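Local coordinates for protein chemotactic transducer PctC (Pseudomonas aeruginosa, PDB 5LTV) that binds gamma-amino-butanoic acid through its Cache-type ligand binding domain and probably passes that signal on to steer bacterial chemotaxis, at residues 64-70 and 153-157; 133-137 and 247-251; 187-191 and 200-204. All coordinates share one frame; numbering follows the deposited sequence.

Contact 1: residues 64-70 and 153-157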
loop_
_atom_site.group_PDB
_atom_site.type_symbol
_atom_site.label_atom_id
_atom_site.label_comp_id
_atom_site.label_asym_id
_atom_site.label_seq_id
_atom_site.Cartn_x
_atom_site.Cartn_y
_atom_site.Cartn_z
ATOM N N ALA A 64 1.269 5.292 -14.986
ATOM C CA ALA A 64 2.382 4.769 -15.772
ATOM C C ALA A 64 2.075 4.764 -17.261
ATOM O O ALA A 64 2.917 5.185 -18.070
ATOM C CB ALA A 64 2.732 3.355 -15.302
ATOM N N SER A 65 0.898 4.268 -17.661
ATOM C CA SER A 65 0.588 4.287 -19.096
ATOM C C SER A 65 0.487 5.716 -19.633
ATOM O O SER A 65 0.984 5.998 -20.724
ATOM C CB SER A 65 -0.691 3.499 -19.397
ATOM O OG SER A 65 -1.793 3.961 -18.658
ATOM N N GLN A 66 -0.130 6.636 -18.886
ATOM C CA GLN A 66 -0.141 8.036 -19.315
ATOM C C GLN A 66 1.257 8.569 -19.567
ATOM O O GLN A 66 1.471 9.308 -20.533
ATOM C CB GLN A 66 -0.763 8.904 -18.258
ATOM C CG GLN A 66 -2.176 9.099 -18.275
ATOM C CD GLN A 66 -2.512 9.855 -17.064
ATOM O OE1 GLN A 66 -2.332 11.055 -17.035
ATOM N NE2 GLN A 66 -3.045 9.173 -16.064
ATOM N N LEU A 67 2.201 8.276 -18.656
ATOM C CA LEU A 67 3.558 8.813 -18.790
ATOM C C LEU A 67 4.310 8.158 -19.941
ATOM O O LEU A 67 5.043 8.844 -20.662
ATOM C CB LEU A 67 4.339 8.642 -17.490
ATOM C CG LEU A 67 3.845 9.423 -16.284
ATOM C CD1 LEU A 67 4.471 8.921 -14.993
ATOM C CD2 LEU A 67 4.180 10.844 -16.482
ATOM N N ALA A 68 4.140 6.835 -20.139
ATOM C CA ALA A 68 4.743 6.185 -21.303
ATOM C C ALA A 68 4.223 6.773 -22.619
ATOM O O ALA A 68 4.898 6.672 -23.654
ATOM C CB ALA A 68 4.485 4.667 -21.280
ATOM N N LEU A 69 3.009 7.330 -22.615
ATOM C CA LEU A 69 2.412 7.852 -23.839
ATOM C C LEU A 69 2.871 9.254 -24.178
ATOM O O LEU A 69 2.551 9.720 -25.275
ATOM C CB LEU A 69 0.876 7.857 -23.743
ATOM C CG LEU A 69 0.041 6.554 -23.763
ATOM C CD1 LEU A 69 -1.436 6.880 -23.691
ATOM C CD2 LEU A 69 0.344 5.746 -25.038
ATOM N N LEU A 70 3.525 9.961 -23.261
ATOM C CA LEU A 70 4.051 11.304 -23.571
ATOM C C LEU A 70 5.016 11.209 -24.723
ATOM O O LEU A 70 6.011 10.481 -24.639
ATOM C CB LEU A 70 4.777 11.898 -22.359
ATOM C CG LEU A 70 3.928 12.183 -21.114
ATOM C CD1 LEU A 70 4.777 12.855 -20.015
ATOM C CD2 LEU A 70 2.741 13.048 -21.502
ATOM N N LEU A 153 5.558 1.136 -9.852
ATOM C CA LEU A 153 5.878 0.301 -10.996
ATOM C C LEU A 153 6.799 1.056 -11.946
ATOM O O LEU A 153 6.715 2.286 -12.046
ATOM C CB LEU A 153 4.611 -0.172 -11.735
ATOM C CG LEU A 153 3.377 0.646 -12.149
ATOM C CD1 LEU A 153 3.504 2.153 -12.072
ATOM C CD2 LEU A 153 2.945 0.212 -13.549
ATOM N N PRO A 154 7.664 0.340 -12.679
ATOM C CA PRO A 154 8.535 1.001 -13.658
ATOM C C PRO A 154 7.726 1.644 -14.761
ATOM O O PRO A 154 6.628 1.201 -15.091
ATOM C CB PRO A 154 9.394 -0.143 -14.205
ATOM C CG PRO A 154 9.204 -1.286 -13.147
ATOM C CD PRO A 154 7.785 -1.132 -12.723
ATOM N N VAL A 155 8.271 2.733 -15.299
ATOM C CA VAL A 155 7.751 3.449 -16.471
ATOM C C VAL A 155 8.841 3.461 -17.537
ATOM O O VAL A 155 9.948 3.969 -17.299
ATOM C CB VAL A 155 7.351 4.896 -16.117
ATOM C CG1 VAL A 155 6.702 5.611 -17.338
ATOM C CG2 VAL A 155 6.429 4.909 -14.900
ATOM N N ARG A 156 8.546 2.888 -18.695
ATOM C CA ARG A 156 9.439 2.941 -19.842
ATOM C C ARG A 156 8.824 3.851 -20.902
ATOM O O ARG A 156 7.601 4.003 -20.978
ATOM C CB ARG A 156 9.709 1.535 -20.426
ATOM C CG ARG A 156 10.641 0.627 -19.574
ATOM C CD ARG A 156 10.700 -0.818 -20.115
ATOM N NE ARG A 156 11.557 -1.723 -19.317
ATOM C CZ ARG A 156 11.161 -2.391 -18.230
ATOM N NH1 ARG A 156 9.916 -2.281 -17.779
ATOM N NH2 ARG A 156 12.015 -3.171 -17.588
ATOM N N HIS A 157 9.680 4.495 -21.692
ATOM C CA HIS A 157 9.235 5.262 -22.844
ATOM C C HIS A 157 9.989 4.740 -24.055
ATOM O O HIS A 157 11.223 4.679 -24.037
ATOM C CB HIS A 157 9.449 6.762 -22.651
ATOM C CG HIS A 157 9.111 7.561 -23.867
ATOM N ND1 HIS A 157 7.855 7.550 -24.440
ATOM C CD2 HIS A 157 9.879 8.347 -24.656
ATOM C CE1 HIS A 157 7.858 8.327 -25.509
ATOM N NE2 HIS A 157 9.074 8.818 -25.662
#
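H157 swings its CG anti to its backbone N (chi1 175°), and this carries the imidazole to the backbone at A68. V155 is turned so that its methyls fork towards the helix, CG1 beside the carbonyl carbon and CG2 beside the backbone N. The imidazole donates from ND1 to A68 O at 3.2 Å, with an N-H...O angle of 156°. The acceptor sits at the ring edge, almost in its plane. The donor lies above the plane of the carbonyl group. L70 O adds a close approach to CE1 of H157 at 3.0 Å, but it is not hydrogen-bonded to the ring.

Residues 64-70 lie on the last part of helix 34-68 and just past it, and 153-157 lie on strand 147-157. Their local axes are 7.6 Å apart and run nearly parallel, 20° apart. The helix is the long N-terminal one of a Cache domain, and here it lies against the five-stranded antiparallel sheet of the ligand-binding half. V155 and L67 both also touch A165 of the neighbouring strand 160-170.

Between A64, L67, L153 and V155 the side chains meet in an apolar contact. A64 CB meets both methyls of L153, CD1 at 3.5 Å and CD2 at 3.6 Å. The same CB lies 4.0 Å from V155 CG2. The other V155 methyl, CG1, reaches L67 CB at 3.8 Å. Apart from this group, A68 CB presses on R156 O at 3.2 Å. In one conformer, the R156 side chain reaches a salt bridge with D131.

Contact 2: residues 133-137 and 247-251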
loop_
_atom_site.group_PDB
_atom_site.type_symbol
_atom_site.label_atom_id
_atom_site.label_comp_id
_atom_site.label_asym_id
_atom_site.label_seq_id
_atom_site.Cartn_x
_atom_site.Cartn_y
_atom_site.Cartn_z
ATOM N N LEU A 133 3.926 -3.725 -11.102
ATOM C CA LEU A 133 3.310 -3.083 -9.948
ATOM C C LEU A 133 3.579 -3.915 -8.696
ATOM O O LEU A 133 3.379 -5.132 -8.681
ATOM C CB LEU A 133 1.808 -2.915 -10.175
ATOM C CG LEU A 133 1.103 -2.126 -9.051
ATOM C CD1 LEU A 133 1.337 -0.663 -9.243
ATOM C CD2 LEU A 133 -0.398 -2.409 -8.965
ATOM N N ILE A 134 4.058 -3.263 -7.651
ATOM C CA ILE A 134 4.117 -3.867 -6.328
ATOM C C ILE A 134 3.289 -3.014 -5.385
ATOM O O ILE A 134 3.004 -1.841 -5.655
ATOM C CB ILE A 134 5.542 -3.967 -5.781
ATOM C CG1 ILE A 134 6.059 -2.549 -5.531
ATOM C CG2 ILE A 134 6.416 -4.834 -6.687
ATOM C CD1 ILE A 134 7.243 -2.442 -4.563
ATOM N N VAL A 135 2.906 -3.614 -4.264
ATOM C CA VAL A 135 2.360 -2.887 -3.135
ATOM C C VAL A 135 3.306 -3.159 -1.980
ATOM O O VAL A 135 3.688 -4.309 -1.740
ATOM C CB VAL A 135 0.905 -3.281 -2.818
ATOM C CG1 VAL A 135 0.796 -4.729 -2.460
ATOM C CG2 VAL A 135 0.347 -2.420 -1.698
ATOM N N THR A 136 3.786 -2.094 -1.362
ATOM C CA THR A 136 4.796 -2.184 -0.329
ATOM C C THR A 136 4.143 -2.420 1.030
ATOM O O THR A 136 2.956 -2.137 1.248
ATOM C CB THR A 136 5.618 -0.887 -0.274
ATOM O OG1 THR A 136 4.838 0.086 0.423
ATOM C CG2 THR A 136 5.964 -0.362 -1.679
ATOM N N GLU A 137 4.946 -2.928 1.958
ATOM C CA GLU A 137 4.564 -2.876 3.359
ATOM C C GLU A 137 4.709 -1.432 3.865
ATOM O O GLU A 137 5.319 -0.582 3.201
ATOM C CB GLU A 137 5.414 -3.867 4.164
ATOM C CG GLU A 137 5.081 -5.346 3.845
ATOM C CD GLU A 137 5.911 -6.384 4.644
ATOM O OE1 GLU A 137 6.949 -6.022 5.231
ATOM O OE2 GLU A 137 5.518 -7.579 4.671
ATOM N N PRO A 247 -0.923 -7.940 -5.543
ATOM C CA PRO A 247 0.219 -8.500 -6.277
ATOM C C PRO A 247 1.402 -8.738 -5.354
ATOM O O PRO A 247 1.812 -7.845 -4.612
ATOM C CB PRO A 247 0.542 -7.420 -7.309
ATOM C CG PRO A 247 0.141 -6.130 -6.615
ATOM C CD PRO A 247 -1.056 -6.480 -5.746
ATOM N N GLY A 248 1.956 -9.945 -5.420
ATOM C CA GLY A 248 3.206 -10.242 -4.756
ATOM C C GLY A 248 3.142 -10.440 -3.259
ATOM O O GLY A 248 4.188 -10.598 -2.631
ATOM N N VAL A 249 1.958 -10.428 -2.652
ATOM C CA VAL A 249 1.837 -10.517 -1.200
ATOM C C VAL A 249 0.683 -11.446 -0.857
ATOM O O VAL A 249 -0.221 -11.682 -1.663
ATOM C CB VAL A 249 1.602 -9.137 -0.528
ATOM C CG1 VAL A 249 2.779 -8.193 -0.750
ATOM C CG2 VAL A 249 0.297 -8.498 -1.035
ATOM N N THR A 250 0.727 -11.968 0.364
ATOM C CA THR A 250 -0.400 -12.684 0.953
ATOM C C THR A 250 -0.694 -11.972 2.271
ATOM O O THR A 250 0.069 -12.085 3.232
ATOM C CB THR A 250 -0.093 -14.164 1.179
ATOM O OG1 THR A 250 0.398 -14.710 -0.031
ATOM C CG2 THR A 250 -1.346 -14.927 1.578
ATOM N N TRP A 251 -1.773 -11.221 2.307
ATOM C CA TRP A 251 -2.117 -10.456 3.476
ATOM C C TRP A 251 -3.498 -10.870 3.941
ATOM O O TRP A 251 -4.347 -11.262 3.139
ATOM C CB TRP A 251 -2.092 -8.960 3.206
ATOM C CG TRP A 251 -0.770 -8.408 2.911
ATOM C CD1 TRP A 251 0.420 -8.990 3.070
ATOM C CD2 TRP A 251 -0.489 -7.063 2.451
ATOM N NE1 TRP A 251 1.457 -8.133 2.707
ATOM C CE2 TRP A 251 0.905 -6.926 2.336
ATOM C CE3 TRP A 251 -1.285 -5.969 2.132
ATOM C CZ2 TRP A 251 1.535 -5.739 1.907
ATOM C CZ3 TRP A 251 -0.654 -4.777 1.698
ATOM C CH2 TRP A 251 0.733 -4.680 1.604
#
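The two segments, 133-137 and 247-251, run in broadly the same direction, without a hydrogen bond between them. Residues 134-135 are strand, whereas 247-250 are irregular. G248 takes a positive phi (76°), which turns the chain between P247 and V249.

V135 is the centre of the contact. Its CG1 lies between its backbone N and carbonyl carbon, and CG2 is anti to the N; this points the two methyls at different partners. CG1 packs on P247 CD at 4.2 Å and on V249 CG2 at 4.1 Å. CG2 meets W251 CH2 at 4.0 Å. P247 CB lies 3.9 Å from L133 O. V249 CG2 in turn sits over the centre of one W251 ring face, 3.7 Å above its plane. T136 O comes in at the edge of that ring, 3.4 Å from CH2. The T136 hydroxyl donates to E137 O at 2.9 Å and is also bonded to A150 N. E137 CG touches W251 CZ2 at 4.1 Å.

W251 also packs on S193 of the second sheet. The two five-stranded sheets are consistent with a double Cache (dCACHE) domain, and this contact joins them, outer strand 134-140 of one to the loop entering strand 251-256 of the other.

Contact 3: residues 187-191 and 200-204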
loop_
_atom_site.group_PDB
_atom_site.type_symbol
_atom_site.label_atom_id
_atom_site.label_comp_id
_atom_site.label_asym_id
_atom_site.label_seq_id
_atom_site.Cartn_x
_atom_site.Cartn_y
_atom_site.Cartn_z
ATOM N N GLY A 187 -14.968 -5.542 19.711
ATOM C CA GLY A 187 -14.134 -6.188 18.709
ATOM C C GLY A 187 -13.549 -5.235 17.671
ATOM O O GLY A 187 -13.926 -4.068 17.631
ATOM N N TYR A 188 -12.643 -5.720 16.821
ATOM C CA TYR A 188 -11.932 -4.853 15.888
ATOM C C TYR A 188 -11.271 -5.696 14.798
ATOM O O TYR A 188 -11.295 -6.929 14.828
ATOM C CB TYR A 188 -10.901 -3.990 16.622
ATOM C CG TYR A 188 -9.813 -4.770 17.326
ATOM C CD1 TYR A 188 -10.001 -5.286 18.611
ATOM C CD2 TYR A 188 -8.595 -4.983 16.714
ATOM C CE1 TYR A 188 -8.995 -5.999 19.251
ATOM C CE2 TYR A 188 -7.586 -5.681 17.346
ATOM C CZ TYR A 188 -7.786 -6.191 18.601
ATOM O OH TYR A 188 -6.749 -6.889 19.170
ATOM N N ALA A 189 -10.675 -5.012 13.820
ATOM C CA ALA A 189 -10.029 -5.687 12.699
ATOM C C ALA A 189 -8.650 -5.093 12.424
ATOM O O ALA A 189 -8.471 -3.875 12.479
ATOM C CB ALA A 189 -10.902 -5.597 11.446
ATOM N N PHE A 190 -7.668 -5.944 12.126
ATOM C CA PHE A 190 -6.384 -5.418 11.679
ATOM C C PHE A 190 -5.911 -6.203 10.448
ATOM O O PHE A 190 -6.607 -7.087 9.929
ATOM C CB PHE A 190 -5.374 -5.382 12.835
ATOM C CG PHE A 190 -4.962 -6.713 13.359
ATOM C CD1 PHE A 190 -5.727 -7.374 14.323
ATOM C CD2 PHE A 190 -3.764 -7.292 12.930
ATOM C CE1 PHE A 190 -5.326 -8.604 14.821
ATOM C CE2 PHE A 190 -3.356 -8.527 13.412
ATOM C CZ PHE A 190 -4.127 -9.186 14.367
ATOM N N LEU A 191 -4.752 -5.818 9.931
ATOM C CA LEU A 191 -4.202 -6.419 8.728
ATOM C C LEU A 191 -2.793 -6.905 9.032
ATOM O O LEU A 191 -2.016 -6.196 9.663
ATOM C CB LEU A 191 -4.208 -5.428 7.555
ATOM C CG LEU A 191 -4.022 -6.079 6.177
ATOM C CD1 LEU A 191 -5.358 -6.585 5.571
ATOM C CD2 LEU A 191 -3.371 -5.101 5.235
ATOM N N LEU A 200 -1.637 -2.981 9.317
ATOM C CA LEU A 200 -2.581 -1.973 9.745
ATOM C C LEU A 200 -3.144 -2.440 11.061
ATOM O O LEU A 200 -3.354 -3.645 11.244
ATOM C CB LEU A 200 -3.702 -1.830 8.792
ATOM C CG LEU A 200 -3.453 -1.536 7.309
ATOM C CD1 LEU A 200 -4.769 -1.742 6.567
ATOM C CD2 LEU A 200 -2.875 -0.153 7.134
ATOM N N HIS A 201 -3.432 -1.493 11.955
ATOM C CA HIS A 201 -3.966 -1.805 13.284
ATOM C C HIS A 201 -4.545 -0.553 13.937
ATOM O O HIS A 201 -3.949 0.526 13.863
ATOM C CB HIS A 201 -2.871 -2.419 14.177
ATOM C CG HIS A 201 -3.406 -3.240 15.306
ATOM N ND1 HIS A 201 -4.023 -2.681 16.407
ATOM C CD2 HIS A 201 -3.452 -4.583 15.491
ATOM C CE1 HIS A 201 -4.413 -3.641 17.228
ATOM N NE2 HIS A 201 -4.085 -4.806 16.695
ATOM N N PRO A 202 -5.710 -0.647 14.566
ATOM C CA PRO A 202 -6.267 0.537 15.243
ATOM C C PRO A 202 -5.348 1.090 16.339
ATOM O O PRO A 202 -5.369 2.296 16.632
ATOM C CB PRO A 202 -7.594 0.020 15.802
ATOM C CG PRO A 202 -7.929 -1.170 14.896
ATOM C CD PRO A 202 -6.627 -1.798 14.574
ATOM N N ASP A 203 -4.518 0.245 16.934
ATOM C CA ASP A 203 -3.413 0.688 17.781
ATOM C C ASP A 203 -2.176 0.916 16.903
ATOM O O ASP A 203 -1.378 -0.007 16.672
ATOM C CB ASP A 203 -3.139 -0.340 18.870
ATOM C CG ASP A 203 -2.113 0.141 19.869
ATOM O OD1 ASP A 203 -1.527 1.238 19.647
ATOM O OD2 ASP A 203 -1.872 -0.604 20.853
ATOM N N SER A 204 -1.992 2.172 16.461
ATOM C CA SER A 204 -0.944 2.517 15.502
ATOM C C SER A 204 0.432 2.055 15.959
ATOM O O SER A 204 1.280 1.722 15.121
ATOM C CB SER A 204 -0.941 4.038 15.253
ATOM O OG SER A 204 -0.476 4.747 16.403
#
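Residues 188-191 and 200-202 run antiparallel, and L191 and L200 form a hydrogen-bonded pair whose CA atoms are 4.8 Å apart. The pair belongs to a beta hairpin of strands 188-193 and 198-200, at one border of the second five-stranded antiparallel sheet of the Cache domain. L191 N donates to L200 O at 2.9 Å in a nearly straight bond (177°). The return bond, from L200 N to L191 O, is longer at 3.3 Å.

L191 and L200 put their side chains side by side and pointing the same way. Their CB atoms are 3.8 Å apart, and L200 CD1 leans on L191 CD2. The L200 side chain continues onto L171, L174 and T175 of helix 171-178.

The other face carries an aromatic cluster of Y188, F190 and H201. F190 CG stands between its own backbone N and carbonyl carbon, which sets the CB and CG end of the side chain against H201 CD2 while the far end of the ring leads away. H201 CD2 lies 3.4 Å from F190 CG, and the two rings meet obliquely with planes 37° apart. Y188 comes to the H201 ring with CE2, 3.7 Å from NE2, again obliquely. Both polar ends meet Y215: Y188 OH is hydrogen-bonded to Y215 OH, and H201 NE2 makes a weak bond to the same hydroxyl. P202 rests on the strand with CD 3.5 Å from A189 O. Within 200-204, D203 N donates to H201 ND1 at 3.0 Å, the nitrogen lying 2° from the imidazole plane.

The last turns of the long N-terminal helix 34-68 carry the first half of contact 1. The chain then lays down the first two strands of the first sheet and reaches 133-137, which open contact 2. Strand 147-157 returns to that part of the helix and closes contact 1. Contacts 1 and 2 therefore cross, and they touch where L153 packs on L133, just before the adjacent strand 134-140. After helix 171-178 the chain enters the second sheet. Contact 3 closes a short hairpin loop, wholly within the span between the two halves of contact 2. Contact 2 is completed at 247-251, joining the two sheets, and there W251 touches L191 of contact 3. Contacts 1 and 3 lie far apart.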